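Local coordinates for protein putative phosphosugar isomerase (Clostridium difficile, PDB 3G68) that is probably a phosphosugar isomerase with two SIS domains, related to the isomerase part of glucosamine-6-phosphate synthase, and is likely to bind carbohydrate derivatives, at residues Lys195-Arg200 with Asn284-Gly289; Leu299-Thr304 with Ile315-Leu320. All blocks are in the same frame, centred on the assembly; numbering follows the deposited sequence.

Contact 1 (Lys195-Arg200 with Asn284-Gly289)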
ATOM      1  N   LYS B 195     -14.398 -37.136  17.138  1.00  9.07           N
ATOM      2  CA  LYS B 195     -15.756 -36.894  17.575  1.00  9.85           C
ATOM      3  C   LYS B 195     -16.786 -37.173  16.464  1.00  9.69           C
ATOM      4  O   LYS B 195     -17.837 -37.745  16.733  1.00 10.30           O
ATOM      5  CB  LYS B 195     -15.863 -35.456  18.112  1.00 11.44           C
ATOM      6  CG  LYS B 195     -17.174 -35.108  18.757  1.00 11.61           C
ATOM      7  CD  LYS B 195     -17.070 -33.755  19.468  1.00 19.62           C
ATOM      8  CE  LYS B 195     -18.377 -33.397  20.161  1.00 25.11           C
ATOM      9  NZ  LYS B 195     -18.419 -31.968  20.648  1.00 31.33           N
ATOM     10  N   GLN B 196     -16.460 -36.812  15.220  1.00  9.63           N
ATOM     11  CA  GLN B 196     -17.323 -37.052  14.073  1.00 11.81           C
ATOM     12  C   GLN B 196     -17.413 -38.560  13.766  1.00  8.42           C
ATOM     13  O   GLN B 196     -18.485 -39.093  13.524  1.00 10.21           O
ATOM     14  CB  GLN B 196     -16.785 -36.302  12.844  1.00 12.31           C
ATOM     15  CG  GLN B 196     -16.822 -34.783  12.952  1.00 15.83           C
ATOM     16  CD  GLN B 196     -16.061 -34.087  11.810  1.00 18.48           C
ATOM     17  OE1 GLN B 196     -15.984 -34.600  10.677  1.00 31.34           O
ATOM     18  NE2 GLN B 196     -15.495 -32.917  12.106  1.00 31.11           N
ATOM     19  N   TRP B 197     -16.278 -39.230  13.795  1.00  8.22           N
ATOM     20  CA  TRP B 197     -16.219 -40.693  13.587  1.00  7.24           C
ATOM     21  C   TRP B 197     -17.033 -41.485  14.639  1.00  6.47           C
ATOM     22  O   TRP B 197     -17.743 -42.437  14.275  1.00  8.83           O
ATOM     23  CB  TRP B 197     -14.754 -41.125  13.499  1.00  7.86           C
ATOM     24  CG  TRP B 197     -14.415 -42.582  13.647  1.00  6.70           C
ATOM     25  CD1 TRP B 197     -14.466 -43.568  12.678  1.00  8.74           C
ATOM     26  CD2 TRP B 197     -13.848 -43.183  14.798  1.00  7.96           C
ATOM     27  NE1 TRP B 197     -14.005 -44.758  13.193  1.00  5.85           N
ATOM     28  CE2 TRP B 197     -13.611 -44.549  14.489  1.00  6.37           C
ATOM     29  CE3 TRP B 197     -13.561 -42.719  16.095  1.00  8.73           C
ATOM     30  CZ2 TRP B 197     -13.069 -45.434  15.416  1.00  7.13           C
ATOM     31  CZ3 TRP B 197     -13.032 -43.602  17.014  1.00  8.21           C
ATOM     32  CH2 TRP B 197     -12.802 -44.954  16.671  1.00  9.99           C
ATOM     33  N   ILE B 198     -16.933 -41.092  15.910  1.00  6.88           N
ATOM     34  CA  ILE B 198     -17.707 -41.715  16.978  1.00  7.11           C
ATOM     35  C   ILE B 198     -19.216 -41.573  16.731  1.00  9.77           C
ATOM     36  O   ILE B 198     -19.952 -42.549  16.845  1.00  9.27           O
ATOM     37  CB  ILE B 198     -17.338 -41.138  18.348  1.00  6.47           C
ATOM     38  CG1 ILE B 198     -15.930 -41.559  18.744  1.00  9.35           C
ATOM     39  CG2 ILE B 198     -18.310 -41.632  19.416  1.00  7.27           C
ATOM     40  CD1 ILE B 198     -15.306 -40.786  19.946  1.00  7.05           C
ATOM     41  N   GLU B 199     -19.638 -40.355  16.367  1.00  8.98           N
ATOM     42  CA  GLU B 199     -21.027 -40.043  16.098  1.00  9.95           C
ATOM     43  C   GLU B 199     -21.537 -40.874  14.928  1.00  7.91           C
ATOM     44  O   GLU B 199     -22.631 -41.431  14.985  1.00  6.67           O
ATOM     45  CB  GLU B 199     -21.152 -38.533  15.829  1.00 11.71           C
ATOM     46  CG  GLU B 199     -22.552 -38.031  15.585  1.00 18.70           C
ATOM     47  CD  GLU B 199     -23.499 -38.228  16.739  1.00 21.91           C
ATOM     48  OE1 GLU B 199     -23.098 -38.141  17.920  1.00 20.95           O
ATOM     49  OE2 GLU B 199     -24.695 -38.428  16.442  1.00 34.69           O
ATOM     50  N   ARG B 200     -20.716 -41.002  13.891  1.00  6.75           N
ATOM     51  CA  ARG B 200     -21.066 -41.795  12.723  1.00  8.42           C
ATOM     52  C   ARG B 200     -21.210 -43.315  13.042  1.00  9.08           C
ATOM     53  O   ARG B 200     -21.990 -44.039  12.411  1.00 10.11           O
ATOM     54  CB  ARG B 200     -19.941 -41.589  11.699  1.00 10.90           C
ATOM     55  CG  ARG B 200     -20.187 -42.126  10.350  1.00 14.33           C
ATOM     56  CD  ARG B 200     -19.197 -41.553   9.326  1.00 21.50           C
ATOM     57  NE  ARG B 200     -17.778 -41.885   9.527  1.00 20.79           N
ATOM     58  CZ  ARG B 200     -16.779 -41.040   9.816  1.00 24.35           C
ATOM     59  NH1 ARG B 200     -16.955 -39.733   9.941  1.00 26.55           N
ATOM     60  NH2 ARG B 200     -15.550 -41.522   9.952  1.00 26.17           N
ATOM     61  N   ASN B 284     -17.626 -55.485  12.833  1.00 12.21           N
ATOM     62  CA  ASN B 284     -17.133 -54.483  13.771  1.00 10.65           C
ATOM     63  C   ASN B 284     -15.636 -54.246  13.734  1.00 10.12           C
ATOM     64  O   ASN B 284     -14.983 -54.220  14.792  1.00  9.80           O
ATOM     65  CB  ASN B 284     -17.579 -54.905  15.187  1.00 11.66           C
ATOM     66  CG  ASN B 284     -19.040 -55.245  15.235  1.00 17.27           C
ATOM     67  OD1 ASN B 284     -19.877 -54.470  14.773  1.00 17.94           O
ATOM     68  ND2 ASN B 284     -19.360 -56.431  15.744  1.00 25.23           N
ATOM     69  N   VAL B 285     -15.083 -54.069  12.524  1.00  9.21           N
ATOM     70  CA  VAL B 285     -13.661 -53.757  12.347  1.00  8.02           C
ATOM     71  C   VAL B 285     -13.537 -52.239  12.009  1.00  8.65           C
ATOM     72  O   VAL B 285     -14.149 -51.736  11.057  1.00  9.56           O
ATOM     73  CB  VAL B 285     -12.949 -54.631  11.294  1.00  9.10           C
ATOM     74  CG1 VAL B 285     -11.451 -54.223  11.269  1.00  7.96           C
ATOM     75  CG2 VAL B 285     -13.090 -56.142  11.630  1.00  7.96           C
ATOM     76  N   PHE B 286     -12.761 -51.515  12.803  1.00  8.99           N
ATOM     77  CA  PHE B 286     -12.579 -50.049  12.646  1.00  9.30           C
ATOM     78  C   PHE B 286     -11.090 -49.784  12.502  1.00 10.55           C
ATOM     79  O   PHE B 286     -10.336 -50.090  13.409  1.00 10.59           O
ATOM     80  CB  PHE B 286     -13.107 -49.288  13.881  1.00 10.01           C
ATOM     81  CG  PHE B 286     -14.540 -49.592  14.224  1.00 10.70           C
ATOM     82  CD1 PHE B 286     -15.581 -48.820  13.702  1.00  7.96           C
ATOM     83  CD2 PHE B 286     -14.855 -50.629  15.080  1.00 13.95           C
ATOM     84  CE1 PHE B 286     -16.883 -49.107  14.000  1.00  9.00           C
ATOM     85  CE2 PHE B 286     -16.190 -50.915  15.383  1.00 13.80           C
ATOM     86  CZ  PHE B 286     -17.188 -50.159  14.845  1.00 14.03           C
ATOM     87  N   ALA B 287     -10.666 -49.236  11.356  1.00 10.54           N
ATOM     88  CA  ALA B 287      -9.249 -48.917  11.131  1.00  9.66           C
ATOM     89  C   ALA B 287      -9.009 -47.429  11.298  1.00  9.05           C
ATOM     90  O   ALA B 287      -9.779 -46.625  10.834  1.00  8.94           O
ATOM     91  CB  ALA B 287      -8.802 -49.385   9.757  1.00  8.48           C
ATOM     92  N   ILE B 288      -7.930 -47.092  11.987  1.00 10.36           N
ATOM     93  CA  ILE B 288      -7.568 -45.715  12.286  1.00 11.09           C
ATOM     94  C   ILE B 288      -6.149 -45.453  11.749  1.00 11.33           C
ATOM     95  O   ILE B 288      -5.205 -46.171  12.097  1.00 11.94           O
ATOM     96  CB  ILE B 288      -7.580 -45.466  13.826  1.00 11.30           C
ATOM     97  CG1 ILE B 288      -8.983 -45.727  14.412  1.00 10.49           C
ATOM     98  CG2 ILE B 288      -7.054 -44.087  14.111  1.00  7.84           C
ATOM     99  CD1 ILE B 288      -9.088 -45.700  15.944  1.00 11.01           C
ATOM    100  N   GLY B 289      -6.013 -44.416  10.917  1.00 14.09           N
ATOM    101  CA  GLY B 289      -4.719 -44.041  10.394  1.00 15.21           C
ATOM    102  C   GLY B 289      -4.695 -43.013   9.291  1.00 16.42           C
ATOM    103  O   GLY B 289      -5.737 -42.492   8.869  1.00 14.49           O
TER

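Contact 2 (Leu299-Thr304 with Ile315-Leu320). With EDO (1,2-ethanediol), chain I.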
ATOM      1  N   LEU B 299     -11.330 -44.179  10.404  1.00 12.68           N
ATOM      2  CA  LEU B 299     -10.998 -42.819  10.817  1.00 10.95           C
ATOM      3  C   LEU B 299      -9.663 -42.451  10.185  1.00 13.86           C
ATOM      4  O   LEU B 299      -8.609 -42.953  10.595  1.00 13.46           O
ATOM      5  CB  LEU B 299     -10.887 -42.696  12.333  1.00 11.02           C
ATOM      6  CG  LEU B 299     -10.367 -41.353  12.899  1.00 10.18           C
ATOM      7  CD1 LEU B 299     -11.230 -40.155  12.414  1.00  9.97           C
ATOM      8  CD2 LEU B 299     -10.329 -41.397  14.425  1.00 10.64           C
ATOM      9  N   LYS B 300      -9.716 -41.553   9.197  1.00 15.01           N
ATOM     10  CA  LYS B 300      -8.527 -41.060   8.531  1.00 15.16           C
ATOM     11  C   LYS B 300      -8.032 -39.819   9.267  1.00 14.44           C
ATOM     12  O   LYS B 300      -8.735 -38.802   9.327  1.00 15.26           O
ATOM     13  CB  LYS B 300      -8.832 -40.726   7.093  1.00 17.12           C
ATOM     14  CG  LYS B 300      -7.620 -40.416   6.248  1.00 20.41           C
ATOM     15  CD  LYS B 300      -8.056 -40.249   4.775  1.00 28.77           C
ATOM     16  CE  LYS B 300      -6.869 -40.154   3.829  1.00 35.72           C
ATOM     17  NZ  LYS B 300      -7.289 -40.281   2.376  1.00 39.44           N
ATOM     18  N   ILE B 301      -6.865 -39.917   9.889  1.00 15.23           N
ATOM     19  CA  ILE B 301      -6.272 -38.769  10.595  1.00 16.74           C
ATOM     20  C   ILE B 301      -4.842 -38.591  10.148  1.00 18.22           C
ATOM     21  O   ILE B 301      -4.094 -39.559  10.056  1.00 17.75           O
ATOM     22  CB  ILE B 301      -6.404 -38.842  12.142  1.00 17.03           C
ATOM     23  CG1 ILE B 301      -6.031 -40.241  12.662  1.00 19.74           C
ATOM     24  CG2 ILE B 301      -7.848 -38.398  12.569  1.00 14.51           C
ATOM     25  CD1 ILE B 301      -6.161 -40.398  14.158  1.00 19.26           C
ATOM     26  N   ASP B 302      -4.464 -37.352   9.865  1.00 18.95           N
ATOM     27  CA  ASP B 302      -3.141 -37.065   9.349  1.00 22.08           C
ATOM     28  C   ASP B 302      -2.165 -36.785  10.496  1.00 22.62           C
ATOM     29  O   ASP B 302      -2.005 -35.636  10.949  1.00 21.13           O
ATOM     30  CB  ASP B 302      -3.178 -35.902   8.355  1.00 24.26           C
ATOM     31  CG  ASP B 302      -1.817 -35.601   7.777  1.00 27.27           C
ATOM     32  OD1 ASP B 302      -0.961 -36.517   7.765  1.00 27.94           O
ATOM     33  OD2 ASP B 302      -1.609 -34.448   7.357  1.00 38.00           O
ATOM     34  N   ILE B 303      -1.542 -37.884  10.932  1.00 24.02           N
ATOM     35  CA  ILE B 303      -0.596 -37.958  12.046  1.00 25.71           C
ATOM     36  C   ILE B 303       0.802 -38.005  11.435  1.00 26.78           C
ATOM     37  O   ILE B 303       0.972 -38.580  10.351  1.00 28.48           O
ATOM     38  CB  ILE B 303      -0.872 -39.279  12.860  1.00 25.49           C
ATOM     39  CG1 ILE B 303      -2.248 -39.209  13.525  1.00 30.83           C
ATOM     40  CG2 ILE B 303       0.173 -39.556  13.947  1.00 25.11           C
ATOM     41  CD1 ILE B 303      -2.651 -40.460  14.251  1.00 26.04           C
ATOM     42  N   THR B 304       1.796 -37.419  12.118  1.00 26.55           N
ATOM     43  CA  THR B 304       3.189 -37.482  11.669  1.00 25.49           C
ATOM     44  C   THR B 304       3.649 -38.898  11.367  1.00 26.54           C
ATOM     45  O   THR B 304       3.184 -39.863  11.969  1.00 27.04           O
ATOM     46  CB  THR B 304       4.201 -36.964  12.704  1.00 26.48           C
ATOM     47  OG1 THR B 304       5.530 -37.133  12.178  1.00 22.96           O
ATOM     48  CG2 THR B 304       4.114 -37.739  14.055  1.00 20.71           C
ATOM     49  N   ILE B 315      -3.955 -42.471  19.946  1.00  8.66           N
ATOM     50  CA  ILE B 315      -5.045 -43.030  20.728  1.00  7.24           C
ATOM     51  C   ILE B 315      -6.098 -42.017  21.191  1.00  6.94           C
ATOM     52  O   ILE B 315      -7.041 -42.390  21.888  1.00  6.54           O
ATOM     53  CB  ILE B 315      -4.566 -43.939  21.892  1.00  9.06           C
ATOM     54  CG1 ILE B 315      -3.819 -43.186  22.974  1.00  6.32           C
ATOM     55  CG2 ILE B 315      -3.696 -45.078  21.377  1.00  5.50           C
ATOM     56  CD1 ILE B 315      -3.628 -44.068  24.229  1.00  8.64           C
ATOM     57  N   VAL B 316      -5.959 -40.753  20.781  1.00  7.36           N
ATOM     58  CA  VAL B 316      -6.995 -39.725  21.071  1.00  6.54           C
ATOM     59  C   VAL B 316      -8.416 -40.253  20.788  1.00  7.17           C
ATOM     60  O   VAL B 316      -9.291 -40.118  21.648  1.00  6.94           O
ATOM     61  CB  VAL B 316      -6.706 -38.384  20.332  1.00  5.84           C
ATOM     62  CG1 VAL B 316      -7.887 -37.409  20.395  1.00  5.55           C
ATOM     63  CG2 VAL B 316      -5.513 -37.737  20.939  1.00  4.29           C
ATOM     64  N   PRO B 317      -8.661 -40.831  19.589  1.00  7.16           N
ATOM     65  CA  PRO B 317      -9.999 -41.385  19.300  1.00  8.25           C
ATOM     66  C   PRO B 317     -10.513 -42.417  20.279  1.00  8.85           C
ATOM     67  O   PRO B 317     -11.700 -42.425  20.593  1.00 10.28           O
ATOM     68  CB  PRO B 317      -9.846 -41.988  17.898  1.00  8.27           C
ATOM     69  CG  PRO B 317      -8.411 -41.905  17.589  1.00  7.79           C
ATOM     70  CD  PRO B 317      -7.818 -40.853  18.378  1.00  7.57           C
ATOM     71  N   ILE B 318      -9.618 -43.273  20.769  1.00  7.48           N
ATOM     72  CA  ILE B 318     -10.000 -44.335  21.671  1.00  7.02           C
ATOM     73  C   ILE B 318     -10.309 -43.724  23.040  1.00  7.20           C
ATOM     74  O   ILE B 318     -11.306 -44.084  23.647  1.00  7.80           O
ATOM     75  CB  ILE B 318      -8.916 -45.452  21.813  1.00  7.64           C
ATOM     76  CG1 ILE B 318      -8.588 -46.072  20.454  1.00 10.92           C
ATOM     77  CG2 ILE B 318      -9.440 -46.539  22.740  1.00  8.65           C
ATOM     78  CD1 ILE B 318      -9.764 -46.690  19.807  1.00 11.61           C
ATOM     79  N   GLN B 319      -9.468 -42.811  23.522  1.00  8.04           N
ATOM     80  CA  GLN B 319      -9.780 -42.100  24.769  1.00  8.33           C
ATOM     81  C   GLN B 319     -11.063 -41.334  24.666  1.00  7.23           C
ATOM     82  O   GLN B 319     -11.796 -41.240  25.655  1.00  9.76           O
ATOM     83  CB  GLN B 319      -8.649 -41.144  25.146  1.00  9.66           C
ATOM     84  CG  GLN B 319      -7.376 -41.846  25.548  1.00  9.75           C
ATOM     85  CD  GLN B 319      -6.180 -40.951  25.424  1.00 13.19           C
ATOM     86  OE1 GLN B 319      -6.125 -40.079  24.539  1.00 12.38           O
ATOM     87  NE2 GLN B 319      -5.198 -41.145  26.311  1.00 10.03           N
ATOM     88  N   LEU B 320     -11.374 -40.764  23.498  1.00  7.80           N
ATOM     89  CA  LEU B 320     -12.638 -40.045  23.345  1.00  7.31           C
ATOM     90  C   LEU B 320     -13.820 -40.989  23.439  1.00  7.71           C
ATOM     91  O   LEU B 320     -14.879 -40.617  23.991  1.00  8.23           O
ATOM     92  CB  LEU B 320     -12.691 -39.141  22.106  1.00  5.95           C
ATOM     93  CG  LEU B 320     -13.905 -38.235  22.005  1.00  8.57           C
ATOM     94  CD1 LEU B 320     -14.080 -37.340  23.273  1.00  7.81           C
ATOM     95  CD2 LEU B 320     -13.767 -37.362  20.772  1.00  8.90           C
TER
HETATM   96  C1  EDO I 353      -6.088 -34.282  11.514  1.00 22.70           C
HETATM   97  O1  EDO I 353      -5.908 -35.252  10.468  1.00 19.81           O
HETATM   98  C2  EDO I 353      -4.735 -33.794  12.017  1.00 30.60           C
HETATM   99  O2  EDO I 353      -3.800 -33.619  10.939  1.00 36.09           O

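Contact 1 (Lys195-Arg200 with Asn284-Gly289)
W197 reaches strand 284-289 from helix 187-200 because its CG stands trans to the backbone N (chi1 164°), which sends the indole off the helix toward F286 and I288. On the strand, I288 sets CG1 anti to the carbonyl carbon and extends CD1 from there (chi2 172°), while F286 offers its CB. The six-membered end of the indole does the touching. Its CZ2 lies 4.1 Å from CB of F286, which sits at the indole edge, close to the ring plane. CD1 of I288 comes from a different direction, oblique to the ring, and is 3.9 Å from CH2 and 4.0 Å from CZ2 of W197. The side chains of W197 and I288 cross at about a right angle. The strand is the fourth of a parallel five-stranded sheet with order 2-1-3-4-5, the αβα nucleotide-binding-like arrangement of SIS domains, and helix 187-200 covers one face of it. The contact is apolar and buried, yet the indole N-H is satisfied: NE1 of W197 donates to the carbonyl O of K297, in the loop leading to strand 299-300. The F286 ring also meets that of F261 on the adjoining strand 258-264, their planes about 25° apart.

Contact 2 (Leu299-Thr304 with Ile315-Leu320)
L299 and P317 form the close part of this contact, where the last strand of the sheet meets the first turn of helix 316-324. CD2 of L299 lies 3.6 Å from CB of P317 and 3.7 Å from its CG, so one leucine methyl rests against two carbons of the pyrrolidine ring. The leucine gets there with CG trans to the backbone N (chi1 173°), and its side chain runs at a slant to the proline. Further along, the fit is looser. I301 also turns its CB toward the helix and, with CG1 between the backbone N and the carbonyl carbon (chi1 46°), points CD1 at the proline, but this methyl stops 4.4 Å from CG of P317. The proline occupies the first helical turn, where its lack of an N-H costs no helical hydrogen bond; L320 N bonds to the carbonyl O of V316 as the helix gets under way. Away from this apolar seam, the chain at D302 is exposed and holds a 1,2-ethanediol molecule, probably from the crystallisation liquor. The diol spans the backbone of D302: the amide N donates to O1 at 2.6 Å in a nearly straight bond (168°), and O2 donates to the carbonyl O at 2.7 Å. Helix 316-324 is itself packed between others, with P317 against S194 and L320 against Y191 of helix 187-200, and I318 against A226 and L230 of helix 220-234, while L299 pairs through its backbone with A287 and G289 of strand 284-289.

Contacts 1 and 2 are neighbouring parts of one helix-covered sheet face, with centres about 9 Å apart. Their strands lie side by side: N of L299 is 2.9 Å from O of A287, and N of I301 is 3.0 Å from O of G289, both probable hydrogen bonds, the second just past the end of strand 299-300. The helices also meet, with CD1 of I198 at 3.6 Å from CG of L320. W197 bridges the two contacts, since its CZ3 comes within 3.7 Å of CB of P317. The 1,2-ethanediol lies at the backbone of D302 in contact 2 and, as a probable crystallisation additive, gives no evidence of where a substrate binds.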